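Local coordinates for protein nucleoporin 53 (Pichia guilliermondii, PDB 3P3D) that is probably a structural constituent of the nuclear pore complex, represented here by its RRM domain, in a family also linked to phospholipid and nucleic acid binding, at residues I10-Y15 against S63-T68; M19-I24 against F37-K42. One frame throughout, in Å; residues are numbered along the deposited sequence.

Contact 1. Residues I10-Y15 against S63-T68; sequences ILVFGY and SWTKIT
Ile10 pairs with Ile67 and Val12 with Thr65 as hydrogen-bonded pairs of two neighbouring antiparallel strands in the sheet of an RRM (RNA recognition motif) domain, a worked example of how backbone register sets side-chain neighbours. Each pair is joined by two backbone N-H...O hydrogen bonds; Ile10 N to Ile67 O and Ile67 N to Ile10 O are both 2.8 Å. Beyond the strand, Gly14 N continues the ladder by donating to Ser63 O.

Apolar contacts divide between the two faces. Ile10 and Ile67 lie side by side, and Val12 CG1 meets Ile67 CD1 at 3.8 Å, on the face where Phe27 of helix 20-27 packs. On the other face Leu11 and Trp64 lie side by side, and Leu11 CD2 rests 3.6 Å from Trp64 CZ3, with helix 98-104 touching both residues.

Side-chain hydroxyls add two further bonds around Tyr15. With CG lodged between its own backbone N and carbonyl carbon (chi1 51°), its ring lies against Ser63, whose CA sits over one face, 4.1 Å from the ring centroid in a CH-pi contact. At the far end of the ring Tyr15 OH and Thr65 OG1, near the ring plane, share a hydrogen bond of 2.6 Å. Replacing Tyr15 with a phenylalanine would probably keep the CH-pi contact but leave the Thr65 hydroxyl without this partner. Ser63 OG donates to the backbone carbonyl Tyr15 O at 2.6 Å.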
ATOM      1  N   ILE A  10       2.215   0.331  -5.788  1.00 34.35           N
ATOM      2  CA  ILE A  10       1.184   1.326  -5.631  1.00 34.04           C
ATOM      3  C   ILE A  10       1.564   2.140  -4.430  1.00 34.59           C
ATOM      4  O   ILE A  10       2.331   1.662  -3.565  1.00 34.99           O
ATOM      5  CB  ILE A  10      -0.238   0.665  -5.440  1.00 33.54           C
ATOM      6  CG1 ILE A  10      -0.323  -0.160  -4.157  1.00 33.15           C
ATOM      7  CG2 ILE A  10      -0.601  -0.202  -6.645  1.00 31.90           C
ATOM      8  CD1 ILE A  10      -1.659  -0.841  -3.922  1.00 32.05           C
ATOM      9  N   LEU A  11       1.031   3.355  -4.373  1.00 35.19           N
ATOM     10  CA  LEU A  11       0.973   4.118  -3.128  1.00 35.75           C
ATOM     11  C   LEU A  11      -0.432   4.093  -2.494  1.00 36.21           C
ATOM     12  O   LEU A  11      -1.386   4.489  -3.140  1.00 36.34           O
ATOM     13  CB  LEU A  11       1.387   5.536  -3.417  1.00 35.73           C
ATOM     14  CG  LEU A  11       2.856   5.655  -3.851  1.00 35.60           C
ATOM     15  CD1 LEU A  11       3.116   7.012  -4.456  1.00 35.47           C
ATOM     16  CD2 LEU A  11       3.775   5.397  -2.677  1.00 35.04           C
ATOM     17  N   VAL A  12      -0.567   3.604  -1.257  1.00 37.16           N
ATOM     18  CA  VAL A  12      -1.842   3.706  -0.527  1.00 37.97           C
ATOM     19  C   VAL A  12      -1.733   4.817   0.498  1.00 38.11           C
ATOM     20  O   VAL A  12      -0.714   4.958   1.153  1.00 38.51           O
ATOM     21  CB  VAL A  12      -2.318   2.368   0.142  1.00 38.14           C
ATOM     22  CG1 VAL A  12      -2.325   1.222  -0.853  1.00 37.34           C
ATOM     23  CG2 VAL A  12      -1.459   2.002   1.303  1.00 40.83           C
ATOM     24  N   PHE A  13      -2.784   5.614   0.642  1.00 38.65           N
ATOM     25  CA  PHE A  13      -2.695   6.817   1.469  1.00 38.53           C
ATOM     26  C   PHE A  13      -4.026   7.286   2.044  1.00 39.88           C
ATOM     27  O   PHE A  13      -5.085   6.893   1.579  1.00 40.45           O
ATOM     28  CB  PHE A  13      -2.060   7.963   0.645  1.00 37.92           C
ATOM     29  CG  PHE A  13      -2.884   8.410  -0.558  1.00 33.62           C
ATOM     30  CD1 PHE A  13      -3.830   9.404  -0.433  1.00 30.55           C
ATOM     31  CD2 PHE A  13      -2.694   7.848  -1.805  1.00 31.50           C
ATOM     32  CE1 PHE A  13      -4.579   9.813  -1.508  1.00 29.77           C
ATOM     33  CE2 PHE A  13      -3.453   8.273  -2.912  1.00 31.31           C
ATOM     34  CZ  PHE A  13      -4.386   9.245  -2.761  1.00 30.12           C
ATOM     35  N   GLY A  14      -3.933   8.163   3.042  1.00 41.67           N
ATOM     36  CA  GLY A  14      -5.076   8.879   3.613  1.00 42.39           C
ATOM     37  C   GLY A  14      -5.608   8.316   4.927  1.00 43.26           C
ATOM     38  O   GLY A  14      -6.647   8.749   5.410  1.00 42.82           O
ATOM     39  N   TYR A  15      -4.872   7.379   5.520  1.00 44.31           N
ATOM     40  CA  TYR A  15      -5.312   6.670   6.716  1.00 45.26           C
ATOM     41  C   TYR A  15      -4.622   7.273   7.934  1.00 46.67           C
ATOM     42  O   TYR A  15      -3.504   7.803   7.807  1.00 47.16           O
ATOM     43  CB  TYR A  15      -5.006   5.170   6.606  1.00 45.22           C
ATOM     44  CG  TYR A  15      -3.571   4.855   6.225  1.00 45.12           C
ATOM     45  CD1 TYR A  15      -2.579   4.784   7.191  1.00 45.02           C
ATOM     46  CD2 TYR A  15      -3.204   4.640   4.899  1.00 43.55           C
ATOM     47  CE1 TYR A  15      -1.271   4.524   6.858  1.00 43.87           C
ATOM     48  CE2 TYR A  15      -1.885   4.373   4.558  1.00 42.22           C
ATOM     49  CZ  TYR A  15      -0.932   4.321   5.546  1.00 43.44           C
ATOM     50  OH  TYR A  15       0.377   4.048   5.263  1.00 41.91           O
ATOM     51  N   SER A  63       0.536   8.391   7.095  1.00 51.67           N
ATOM     52  CA  SER A  63      -0.602   8.287   6.178  1.00 50.38           C
ATOM     53  C   SER A  63      -0.296   7.846   4.730  1.00 48.64           C
ATOM     54  O   SER A  63      -1.098   8.093   3.835  1.00 48.42           O
ATOM     55  CB  SER A  63      -1.413   9.593   6.168  1.00 50.37           C
ATOM     56  OG  SER A  63      -1.960   9.844   7.449  1.00 51.56           O
ATOM     57  N   TRP A  64       0.825   7.185   4.482  1.00 47.12           N
ATOM     58  CA  TRP A  64       1.038   6.609   3.149  1.00 46.55           C
ATOM     59  C   TRP A  64       2.068   5.497   3.151  1.00 45.34           C
ATOM     60  O   TRP A  64       3.000   5.525   3.933  1.00 44.76           O
ATOM     61  CB  TRP A  64       1.409   7.689   2.110  1.00 46.58           C
ATOM     62  CG  TRP A  64       2.801   8.240   2.232  1.00 48.23           C
ATOM     63  CD1 TRP A  64       3.196   9.342   2.955  1.00 49.23           C
ATOM     64  CD2 TRP A  64       3.984   7.725   1.612  1.00 49.54           C
ATOM     65  NE1 TRP A  64       4.545   9.534   2.819  1.00 50.16           N
ATOM     66  CE2 TRP A  64       5.057   8.560   2.000  1.00 50.11           C
ATOM     67  CE3 TRP A  64       4.241   6.643   0.755  1.00 49.21           C
ATOM     68  CZ2 TRP A  64       6.373   8.339   1.572  1.00 51.01           C
ATOM     69  CZ3 TRP A  64       5.542   6.428   0.325  1.00 49.24           C
ATOM     70  CH2 TRP A  64       6.593   7.270   0.734  1.00 50.81           C
ATOM     71  N   THR A  65       1.880   4.506   2.287  1.00 43.92           N
ATOM     72  CA  THR A  65       2.879   3.464   2.114  1.00 43.20           C
ATOM     73  C   THR A  65       2.976   3.094   0.671  1.00 41.88           C
ATOM     74  O   THR A  65       1.995   3.105  -0.051  1.00 42.00           O
ATOM     75  CB  THR A  65       2.536   2.132   2.832  1.00 43.55           C
ATOM     76  OG1 THR A  65       2.004   2.381   4.136  1.00 45.34           O
ATOM     77  CG2 THR A  65       3.785   1.277   2.940  1.00 43.21           C
ATOM     78  N   LYS A  66       4.163   2.707   0.264  1.00 40.55           N
ATOM     79  CA  LYS A  66       4.318   2.048  -1.001  1.00 39.87           C
ATOM     80  C   LYS A  66       4.112   0.593  -0.718  1.00 38.30           C
ATOM     81  O   LYS A  66       4.468   0.119   0.364  1.00 37.62           O
ATOM     82  CB  LYS A  66       5.698   2.329  -1.556  1.00 40.31           C
ATOM     83  CG  LYS A  66       6.070   1.654  -2.851  1.00 41.80           C
ATOM     84  CD  LYS A  66       7.534   2.043  -3.149  1.00 45.95           C
ATOM     85  CE  LYS A  66       8.265   1.048  -3.996  1.00 49.80           C
ATOM     86  NZ  LYS A  66       7.760   1.176  -5.387  1.00 53.29           N
ATOM     87  N   ILE A  67       3.482  -0.098  -1.669  1.00 37.14           N
ATOM     88  CA  ILE A  67       3.281  -1.549  -1.599  1.00 35.73           C
ATOM     89  C   ILE A  67       3.646  -2.107  -2.960  1.00 35.31           C
ATOM     90  O   ILE A  67       3.225  -1.580  -3.959  1.00 34.96           O
ATOM     91  CB  ILE A  67       1.795  -1.902  -1.337  1.00 35.82           C
ATOM     92  CG1 ILE A  67       1.294  -1.287  -0.028  1.00 34.57           C
ATOM     93  CG2 ILE A  67       1.582  -3.391  -1.370  1.00 33.05           C
ATOM     94  CD1 ILE A  67      -0.159  -1.684   0.271  1.00 35.30           C
ATOM     95  N   THR A  68       4.398  -3.190  -2.998  1.00 35.47           N
ATOM     96  CA  THR A  68       4.882  -3.721  -4.244  1.00 35.41           C
ATOM     97  C   THR A  68       4.447  -5.168  -4.325  1.00 36.68           C
ATOM     98  O   THR A  68       4.719  -5.951  -3.409  1.00 36.95           O
ATOM     99  CB  THR A  68       6.428  -3.586  -4.321  1.00 35.44           C
ATOM    100  OG1 THR A  68       6.781  -2.247  -3.955  1.00 34.67           O
ATOM    101  CG2 THR A  68       6.978  -3.875  -5.753  1.00 33.28           C
TER

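Contact 2. Residues M19-I24 against F37-K42; sequences MANQVI and FEVLRK
Ile24, on the helix that follows the first strand of the RRM fold, drives two methyl groups against Phe37, and this packing of an aliphatic side chain on an aromatic ring is the tight part of the contact. The side chains meet at about a right angle. Ile24 CD1 stands over one face of the ring, 3.9 Å from its centroid and 20° off the normal, a CH-pi approach offset toward the rim. Ile24 CG2 reaches the neighbouring part of the same ring, 3.5 Å from Phe37 CD2. Because CG2 is anti to the backbone N while CG1 turns beside it (chi1 -68°), the two branches spread across the phenyl group. The same CG2 also touches Leu40 CG, at 4.1 Å, on the short 3-10 turn 38-40.

Toward solvent the fit slackens. Val39, an exposed residue, brings CG1 to 3.8 Å from the backbone Asn21 O and to 4.0 Å from Ile24 CG2, while Asn21 itself approaches through its CB, 4.2 Å from Val39 CB. Away from the helix, Arg41 turns back along its own loop to form a salt bridge with Asp36.

The chemistry across this interface is thus almost wholly apolar, which implies that the loop is held to the helix here by shape and hydrophobic burial around Ile24, with no hydrogen bond or salt bridge between the two segments.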
ATOM      1  N   MET A  19      -3.718   3.168  11.927  1.00 48.73           N
ATOM      2  CA  MET A  19      -4.440   2.194  11.103  1.00 48.30           C
ATOM      3  C   MET A  19      -3.594   1.485  10.032  1.00 47.77           C
ATOM      4  O   MET A  19      -4.108   0.627   9.317  1.00 47.29           O
ATOM      5  CB  MET A  19      -5.583   2.915  10.398  1.00 48.20           C
ATOM      6  CG  MET A  19      -6.835   2.083  10.274  1.00 48.34           C
ATOM      7  SD  MET A  19      -8.157   3.056   9.542  1.00 47.44           S
ATOM      8  CE  MET A  19      -8.245   2.196   8.019  1.00 40.70           C
ATOM      9  N   ALA A  20      -2.311   1.841   9.934  1.00 47.25           N
ATOM     10  CA  ALA A  20      -1.423   1.385   8.848  1.00 46.52           C
ATOM     11  C   ALA A  20      -1.444  -0.114   8.614  1.00 45.74           C
ATOM     12  O   ALA A  20      -1.653  -0.572   7.495  1.00 45.57           O
ATOM     13  CB  ALA A  20       0.017   1.834   9.118  1.00 46.37           C
ATOM     14  N   ASN A  21      -1.216  -0.872   9.674  1.00 45.11           N
ATOM     15  CA  ASN A  21      -1.113  -2.319   9.557  1.00 44.88           C
ATOM     16  C   ASN A  21      -2.390  -2.988   9.082  1.00 44.01           C
ATOM     17  O   ASN A  21      -2.321  -3.943   8.301  1.00 43.78           O
ATOM     18  CB  ASN A  21      -0.659  -2.939  10.868  1.00 45.60           C
ATOM     19  CG  ASN A  21       0.807  -2.684  11.149  1.00 47.23           C
ATOM     20  OD1 ASN A  21       1.605  -2.461  10.228  1.00 49.95           O
ATOM     21  ND2 ASN A  21       1.174  -2.723  12.429  1.00 48.17           N
ATOM     22  N   GLN A  22      -3.540  -2.471   9.516  1.00 42.77           N
ATOM     23  CA  GLN A  22      -4.822  -2.985   9.047  1.00 42.27           C
ATOM     24  C   GLN A  22      -4.943  -2.768   7.539  1.00 40.69           C
ATOM     25  O   GLN A  22      -5.530  -3.600   6.822  1.00 39.55           O
ATOM     26  CB  GLN A  22      -5.998  -2.296   9.754  1.00 42.86           C
ATOM     27  CG  GLN A  22      -6.032  -2.432  11.286  1.00 46.04           C
ATOM     28  CD  GLN A  22      -7.196  -1.652  11.918  1.00 51.40           C
ATOM     29  OE1 GLN A  22      -8.363  -1.824  11.524  1.00 54.82           O
ATOM     30  NE2 GLN A  22      -6.879  -0.768  12.874  1.00 51.63           N
ATOM     31  N   VAL A  23      -4.378  -1.649   7.068  1.00 39.49           N
ATOM     32  CA  VAL A  23      -4.479  -1.260   5.660  1.00 38.39           C
ATOM     33  C   VAL A  23      -3.567  -2.141   4.835  1.00 38.12           C
ATOM     34  O   VAL A  23      -3.969  -2.662   3.800  1.00 37.34           O
ATOM     35  CB  VAL A  23      -4.099   0.209   5.435  1.00 38.70           C
ATOM     36  CG1 VAL A  23      -4.030   0.501   3.945  1.00 37.12           C
ATOM     37  CG2 VAL A  23      -5.098   1.152   6.147  1.00 37.41           C
ATOM     38  N   ILE A  24      -2.344  -2.337   5.324  1.00 37.83           N
ATOM     39  CA  ILE A  24      -1.377  -3.187   4.636  1.00 37.24           C
ATOM     40  C   ILE A  24      -1.964  -4.578   4.554  1.00 37.04           C
ATOM     41  O   ILE A  24      -1.983  -5.181   3.500  1.00 37.55           O
ATOM     42  CB  ILE A  24       0.005  -3.176   5.353  1.00 37.44           C
ATOM     43  CG1 ILE A  24       0.654  -1.791   5.215  1.00 37.51           C
ATOM     44  CG2 ILE A  24       0.973  -4.228   4.749  1.00 35.86           C
ATOM     45  CD1 ILE A  24       1.778  -1.515   6.244  1.00 37.05           C
ATOM     46  N   PHE A  37       6.736  -6.216   5.599  1.00 46.28           N
ATOM     47  CA  PHE A  37       5.984  -5.594   6.700  1.00 45.52           C
ATOM     48  C   PHE A  37       5.759  -6.635   7.798  1.00 45.86           C
ATOM     49  O   PHE A  37       5.479  -7.807   7.515  1.00 45.77           O
ATOM     50  CB  PHE A  37       4.632  -5.025   6.237  1.00 44.91           C
ATOM     51  CG  PHE A  37       4.752  -3.918   5.236  1.00 43.19           C
ATOM     52  CD1 PHE A  37       5.211  -2.674   5.613  1.00 42.59           C
ATOM     53  CD2 PHE A  37       4.417  -4.122   3.909  1.00 42.02           C
ATOM     54  CE1 PHE A  37       5.333  -1.656   4.685  1.00 41.98           C
ATOM     55  CE2 PHE A  37       4.530  -3.112   2.985  1.00 40.67           C
ATOM     56  CZ  PHE A  37       4.988  -1.877   3.374  1.00 41.20           C
ATOM     57  N   GLU A  38       5.881  -6.184   9.039  1.00 45.99           N
ATOM     58  CA  GLU A  38       5.707  -7.029  10.205  1.00 46.58           C
ATOM     59  C   GLU A  38       4.373  -7.781  10.187  1.00 46.50           C
ATOM     60  O   GLU A  38       4.322  -8.957  10.491  1.00 46.12           O
ATOM     61  CB  GLU A  38       5.832  -6.187  11.490  1.00 46.48           C
ATOM     62  N   VAL A  39       3.298  -7.108   9.795  1.00 46.70           N
ATOM     63  CA  VAL A  39       1.982  -7.738   9.814  1.00 46.38           C
ATOM     64  C   VAL A  39       1.802  -8.804   8.755  1.00 46.63           C
ATOM     65  O   VAL A  39       0.851  -9.552   8.831  1.00 46.91           O
ATOM     66  CB  VAL A  39       0.846  -6.702   9.679  1.00 46.57           C
ATOM     67  CG1 VAL A  39       0.745  -6.179   8.217  1.00 44.66           C
ATOM     68  CG2 VAL A  39      -0.473  -7.307  10.194  1.00 45.13           C
ATOM     69  N   LEU A  40       2.696  -8.882   7.768  1.00 47.35           N
ATOM     70  CA  LEU A  40       2.625  -9.924   6.747  1.00 47.59           C
ATOM     71  C   LEU A  40       3.545 -11.098   7.013  1.00 48.88           C
ATOM     72  O   LEU A  40       3.615 -12.027   6.205  1.00 47.92           O
ATOM     73  CB  LEU A  40       2.990  -9.363   5.390  1.00 47.49           C
ATOM     74  CG  LEU A  40       2.221  -8.139   4.927  1.00 47.68           C
ATOM     75  CD1 LEU A  40       2.721  -7.763   3.535  1.00 45.72           C
ATOM     76  CD2 LEU A  40       0.712  -8.386   4.963  1.00 45.78           C
ATOM     77  N   ARG A  41       4.239 -11.070   8.148  1.00 50.83           N
ATOM     78  CA  ARG A  41       5.351 -11.991   8.374  1.00 52.41           C
ATOM     79  C   ARG A  41       4.832 -13.357   8.804  1.00 53.18           C
ATOM     80  O   ARG A  41       4.077 -13.476   9.764  1.00 52.34           O
ATOM     81  CB  ARG A  41       6.324 -11.413   9.410  1.00 52.79           C
ATOM     82  CG  ARG A  41       7.784 -11.700   9.133  1.00 55.65           C
ATOM     83  CD  ARG A  41       8.661 -10.780   9.998  1.00 58.92           C
ATOM     84  NE  ARG A  41       8.931  -9.482   9.368  1.00 60.70           N
ATOM     85  CZ  ARG A  41       9.160  -8.347  10.036  1.00 63.39           C
ATOM     86  NH1 ARG A  41       9.118  -8.317  11.366  1.00 64.90           N
ATOM     87  NH2 ARG A  41       9.400  -7.218   9.375  1.00 63.66           N
ATOM     88  N   LYS A  42       5.241 -14.373   8.052  1.00 54.85           N
ATOM     89  CA  LYS A  42       4.931 -15.767   8.333  1.00 56.18           C
ATOM     90  C   LYS A  42       5.903 -16.329   9.400  1.00 57.58           C
ATOM     91  O   LYS A  42       6.757 -15.603   9.907  1.00 57.64           O
ATOM     92  CB  LYS A  42       5.054 -16.558   7.017  1.00 56.07           C
ATOM     93  CG  LYS A  42       4.071 -16.110   5.917  1.00 55.54           C
ATOM     94  CD  LYS A  42       4.509 -16.547   4.515  1.00 55.41           C
ATOM     95  CE  LYS A  42       3.358 -16.678   3.496  1.00 54.32           C
ATOM     96  NZ  LYS A  42       2.461 -15.490   3.376  1.00 52.35           N
TER

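Overall arrangement
From the N terminus the chain runs through strand 9-13, turns at Gly14 and Tyr15, and enters helix 20-27. The loop beyond that helix returns to it at 37-42, so contact 2 closes a short loop. After the unmodelled residues 44-54 the chain reaches strand 60-61 and then strand 64-68, which lies beside strand 9-13; contact 1 therefore closes a longer loop, with contact 2 nested inside it. The two also touch directly, with centres about 12 Å apart: Phe37 CZ lies 3.4 Å from Thr65 CG2, and Tyr15 packs on Ala20. Together they tie the sheet, helix 20-27 and the following loop into one layered unit of the RRM domain.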